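Local atomic coordinates of arginase, mitochondrial (Medicago truncatula, PDB entry 6VSS), a protein that hydrolyses L-arginine to urea and L-ornithine, and agmatine to urea and putrescine, with two manganese ions per subunit. Residues D95-T100 with L331-A336; P85-E90 with V311-Q316. All coordinates share one frame; numbering follows the deposited sequence. Where two conformers were deposited one is given.

Contact 1: residues D95-T100 with L331-A336; sequences DSTNST and LVRELA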
# COMPACT_ATOMS: atom_id res chain seq x y z
N ASP B 95 -19.61 -1.19 9.70
CA ASP B 95 -19.61 -1.84 11.04
C ASP B 95 -18.83 -1.09 12.13
O ASP B 95 -19.14 -1.31 13.31
CB ASP B 95 -19.18 -3.31 10.93
CG ASP B 95 -18.83 -3.97 12.25
OD1 ASP B 95 -17.89 -3.50 12.92
OD2 ASP B 95 -19.50 -4.97 12.60
N SER B 96 -17.85 -0.27 11.77
CA SER B 96 -16.92 0.38 12.74
C SER B 96 -17.56 1.66 13.35
O SER B 96 -17.03 2.15 14.37
CB SER B 96 -15.52 0.61 12.11
OG SER B 96 -15.45 1.75 11.24
N THR B 97 -18.67 2.13 12.77
CA THR B 97 -19.36 3.42 13.05
C THR B 97 -20.69 3.16 13.78
O THR B 97 -21.33 2.14 13.45
CB THR B 97 -19.57 4.15 11.72
OG1 THR B 97 -20.57 3.54 10.92
CG2 THR B 97 -18.31 4.19 10.88
N ASN B 98 -21.13 3.97 14.75
CA ASN B 98 -22.55 3.86 15.21
C ASN B 98 -23.38 4.62 14.19
O ASN B 98 -22.80 5.13 13.24
CB ASN B 98 -22.84 4.29 16.66
CG ASN B 98 -22.28 5.66 16.99
OD1 ASN B 98 -22.58 6.63 16.29
ND2 ASN B 98 -21.46 5.73 18.03
N SER B 99 -24.68 4.65 14.36
CA SER B 99 -25.62 5.25 13.40
C SER B 99 -26.12 6.61 13.92
O SER B 99 -27.20 6.99 13.50
CB SER B 99 -26.75 4.31 13.15
OG SER B 99 -27.67 4.38 14.24
N THR B 100 -25.35 7.31 14.77
CA THR B 100 -25.70 8.68 15.25
C THR B 100 -24.76 9.74 14.63
O THR B 100 -23.55 9.57 14.69
CB THR B 100 -25.72 8.77 16.78
OG1 THR B 100 -26.52 7.69 17.26
CG2 THR B 100 -26.27 10.09 17.28
N LEU B 331 -19.27 13.11 5.53
CA LEU B 331 -19.82 14.33 4.85
C LEU B 331 -21.29 14.10 4.50
O LEU B 331 -22.08 15.00 4.75
CB LEU B 331 -18.98 14.75 3.64
CG LEU B 331 -17.52 15.07 3.95
CD1 LEU B 331 -16.72 15.20 2.67
CD2 LEU B 331 -17.40 16.33 4.79
N VAL B 332 -21.65 12.94 3.97
CA VAL B 332 -23.07 12.64 3.60
C VAL B 332 -23.91 12.65 4.88
O VAL B 332 -25.00 13.26 4.87
CB VAL B 332 -23.24 11.32 2.81
CG1 VAL B 332 -24.67 11.11 2.40
CG2 VAL B 332 -22.43 11.36 1.52
N ARG B 333 -23.44 12.02 5.94
CA ARG B 333 -24.21 11.88 7.20
C ARG B 333 -24.47 13.27 7.79
O ARG B 333 -25.59 13.56 8.18
CB ARG B 333 -23.49 10.99 8.21
CG ARG B 333 -23.64 9.51 7.88
CD ARG B 333 -22.48 8.66 8.39
NE ARG B 333 -22.37 8.75 9.84
CZ ARG B 333 -22.31 7.73 10.69
NH1 ARG B 333 -22.38 6.49 10.27
NH2 ARG B 333 -22.29 7.98 11.99
N GLU B 334 -23.49 14.15 7.80
CA GLU B 334 -23.65 15.43 8.46
C GLU B 334 -24.48 16.34 7.54
O GLU B 334 -25.25 17.13 8.06
CB GLU B 334 -22.27 15.90 8.83
CG GLU B 334 -21.58 14.97 9.80
CD GLU B 334 -22.22 14.90 11.19
OE1 GLU B 334 -22.70 15.94 11.68
OE2 GLU B 334 -22.25 13.81 11.74
N LEU B 335 -24.35 16.24 6.22
CA LEU B 335 -25.23 16.98 5.29
C LEU B 335 -26.68 16.53 5.48
O LEU B 335 -27.55 17.42 5.57
CB LEU B 335 -24.76 16.82 3.83
CG LEU B 335 -25.66 17.45 2.75
CD1 LEU B 335 -26.04 18.86 3.08
CD2 LEU B 335 -24.95 17.44 1.39
N ALA B 336 -26.95 15.21 5.51
CA ALA B 336 -28.30 14.66 5.77
C ALA B 336 -28.86 15.20 7.11
O ALA B 336 -30.02 15.60 7.13
CB ALA B 336 -28.32 13.15 5.73
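Arg333 reaches out from its helix and holds the backbone carbonyl of Asn98 with both terminal nitrogens of its guanidinium. Arg333 NH2 donates a hydrogen bond to Asn98 O at 3.2 Å. Arg333 NH1 donates a second one to Asn98 O at 3.3 Å. Both are moderately bent, with N-H...O angles of 150° and 143°. The oxygen sits at the edge of the guanidinium, close to its plane, so one acceptor takes two N-H groups end-on. NH1 arrives in the carbonyl plane, while NH2 is tilted from it. Thr100 O also lies near this edge, 3.4 Å from Arg333 NH2. Thr97 flanks the group obliquely, its OG1 3.5 Å from Arg333 NH1 and hydrogen-bonded to Cys94 O. NH1 has a further acceptor in Ile92 O, so the arginine bridges the end of helix 84-92 and the loop that follows it in the chain. A bend at chi3 (61°) turns the guanidinium toward these carbonyls. In the second shell, Asn98 OD1 accepts from Thr100 N at 3.2 Å, an Asx turn that shapes the loop around the gripped carbonyl. A leucine in place of Arg333 would probably leave the Asn98 and Ile92 carbonyls without these donors and the loop freer to shift. Residues 95-98 bind L-ornithine, and Ser96 O is hydrogen-bonded to His283 of a second subunit. On helix 323-339, Val332 and Leu335 pack on strand 151-157 of the central parallel sheet, and Leu331 packs on helix 291-300.

Contact 2: residues P85-E90 with V311-Q316; sequences PPRIRE and VEYNPQ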
# COMPACT_ATOMS: atom_id res chain seq x y z
N PRO B 85 -20.55 5.98 -5.69
CA PRO B 85 -21.75 5.95 -4.86
C PRO B 85 -21.92 4.68 -4.01
O PRO B 85 -22.18 4.83 -2.82
CB PRO B 85 -22.87 6.25 -5.86
CG PRO B 85 -22.20 7.07 -6.94
CD PRO B 85 -20.84 6.42 -7.06
N PRO B 86 -21.81 3.43 -4.53
CA PRO B 86 -22.00 2.21 -3.74
C PRO B 86 -20.97 2.07 -2.62
O PRO B 86 -21.32 1.55 -1.56
CB PRO B 86 -21.77 1.05 -4.74
CG PRO B 86 -22.09 1.68 -6.07
CD PRO B 86 -21.58 3.11 -5.94
N ARG B 87 -19.77 2.59 -2.83
CA ARG B 87 -18.69 2.60 -1.80
C ARG B 87 -19.11 3.56 -0.68
O ARG B 87 -18.95 3.20 0.46
CB ARG B 87 -17.33 2.93 -2.42
CG ARG B 87 -16.76 1.79 -3.25
CD ARG B 87 -16.33 0.62 -2.37
NE ARG B 87 -15.00 0.87 -1.80
CZ ARG B 87 -13.86 0.72 -2.50
NH1 ARG B 87 -12.68 0.94 -1.94
NH2 ARG B 87 -13.92 0.35 -3.77
N ILE B 88 -19.67 4.70 -1.04
CA ILE B 88 -20.15 5.67 0.00
C ILE B 88 -21.32 5.05 0.79
O ILE B 88 -21.22 5.03 2.03
CB ILE B 88 -20.50 7.03 -0.60
CG1 ILE B 88 -19.30 7.69 -1.27
CG2 ILE B 88 -21.10 7.95 0.45
CD1 ILE B 88 -19.76 8.80 -2.22
N ARG B 89 -22.33 4.48 0.15
CA ARG B 89 -23.43 3.86 0.95
C ARG B 89 -22.87 2.78 1.89
O ARG B 89 -23.34 2.64 3.00
CB ARG B 89 -24.53 3.29 0.07
CG ARG B 89 -25.20 4.39 -0.72
CD ARG B 89 -26.36 3.91 -1.51
NE ARG B 89 -25.85 3.07 -2.56
CZ ARG B 89 -25.62 3.49 -3.81
NH1 ARG B 89 -25.94 4.71 -4.18
NH2 ARG B 89 -25.19 2.66 -4.71
N GLU B 90 -22.01 1.93 1.41
CA GLU B 90 -21.48 0.88 2.30
C GLU B 90 -20.81 1.55 3.51
O GLU B 90 -20.92 1.04 4.60
CB GLU B 90 -20.50 -0.02 1.55
CG GLU B 90 -19.67 -0.78 2.54
CD GLU B 90 -18.72 -1.76 1.91
OE1 GLU B 90 -17.65 -1.32 1.44
OE2 GLU B 90 -19.08 -2.94 1.86
N VAL B 311 -19.31 14.87 -4.17
CA VAL B 311 -18.70 14.52 -5.48
C VAL B 311 -17.20 14.31 -5.35
O VAL B 311 -16.66 14.76 -4.35
CB VAL B 311 -19.03 15.59 -6.52
CG1 VAL B 311 -20.55 15.68 -6.65
CG2 VAL B 311 -18.44 16.94 -6.20
N GLU B 312 -16.67 13.59 -6.35
CA GLU B 312 -15.25 13.49 -6.67
C GLU B 312 -14.57 12.55 -5.64
O GLU B 312 -13.34 12.39 -5.75
CB GLU B 312 -14.59 14.88 -6.69
CG GLU B 312 -14.96 15.77 -7.87
CD GLU B 312 -14.36 15.49 -9.23
OE1 GLU B 312 -15.00 15.91 -10.26
OE2 GLU B 312 -13.33 14.80 -9.31
N TYR B 313 -15.30 11.79 -4.80
CA TYR B 313 -14.67 10.61 -4.15
C TYR B 313 -14.28 9.64 -5.30
O TYR B 313 -15.13 9.31 -6.13
CB TYR B 313 -15.54 9.89 -3.12
CG TYR B 313 -14.95 8.58 -2.66
CD1 TYR B 313 -13.61 8.48 -2.33
CD2 TYR B 313 -15.71 7.42 -2.55
CE1 TYR B 313 -13.05 7.28 -1.90
CE2 TYR B 313 -15.16 6.21 -2.17
CZ TYR B 313 -13.83 6.14 -1.81
OH TYR B 313 -13.29 4.95 -1.35
N ASN B 314 -13.01 9.21 -5.31
CA ASN B 314 -12.44 8.26 -6.31
C ASN B 314 -11.89 7.07 -5.54
O ASN B 314 -10.75 7.06 -5.08
CB ASN B 314 -11.37 9.01 -7.13
CG ASN B 314 -10.83 8.18 -8.28
OD1 ASN B 314 -10.96 6.96 -8.25
ND2 ASN B 314 -10.25 8.84 -9.28
N PRO B 315 -12.65 5.97 -5.45
CA PRO B 315 -12.19 4.79 -4.73
C PRO B 315 -10.96 4.11 -5.34
O PRO B 315 -10.24 3.48 -4.64
CB PRO B 315 -13.38 3.82 -4.75
CG PRO B 315 -14.41 4.41 -5.66
CD PRO B 315 -14.00 5.82 -6.00
N GLN B 316 -10.70 4.30 -6.62
CA GLN B 316 -9.46 3.80 -7.28
C GLN B 316 -8.24 4.55 -6.77
O GLN B 316 -7.21 4.08 -7.07
CB GLN B 316 -9.45 4.00 -8.79
CG GLN B 316 -10.47 3.12 -9.47
CD GLN B 316 -10.45 3.14 -10.98
OE1 GLN B 316 -11.10 3.98 -11.59
NE2 GLN B 316 -9.83 2.14 -11.59
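Tyr313 CG is anti to the backbone N (chi1 171°), which sends the ring toward helix 84-92. In one of its two conformers, Arg87 folds back through bends at chi2 and chi3, bringing its guanidinium over Pro315. Three short-range meetings follow. The first, at the ring edge, carries much of the contact: Arg87 CB lies near the ring plane, 3.9 Å from Tyr313 CE2. The second is Ile88 CG1, which approaches the ring obliquely, 3.8 Å from Tyr313 CD2. Here the two side chains run past each other in opposite directions. The third belongs to that same conformer of Arg87. Its guanidinium has Pro315 CB over one face, toward the rim, with Arg87 NH2 3.6 Å from Pro315 CB. The guanidinium stands almost square to the tyrosine ring, at 88°, and comes nearest to that side chain where Arg87 NH1 lies 4.1 Å from Tyr313 OH. The contact across the segments is mainly van der Waals in kind, with the aliphatic base of Arg87 and the branch of Ile88 against the ring. Within its own loop, Pro315 N lies over one face of the tyrosine ring, 3.7 Å above its plane. Tyr313 OH is hydrogen-bonded to Asp318 OD2. Next to Tyr313 in the chain, Glu312 is a probable substrate-binding residue. Arg87 also packs on Gln316 of a third subunit. The loop leaves the carboxyl end of strand 305-311, the usual place for active-site loops of a parallel α/β sheet. Helix 323-339 packs against both partners: Ile88 touches Ala328 and Val332, and Tyr313 touches Thr324 and Ala325.

How the contacts relate
Contacts 1 and 2 lie about 14 Å apart between centres, and helices 84-92 and 323-339 connect them. They meet where Val332 CG2 of contact 1 packs 3.8 Å from Ile88 CG2 of contact 2. Along the chain their segments alternate: 85-90 pairs with 311-316, and 95-100 with 331-336. Contact 2 is nearer the metals: the side chain of Tyr313 is about 11 Å from a bound manganese ion and about 8 Å from that of Asp269. Contact 1 ties the loop of L-ornithine-binding residues to helix 323-339, and that loop also meets a neighbouring subunit. The loop of contact 2 carries Glu312, a probable substrate-binding residue.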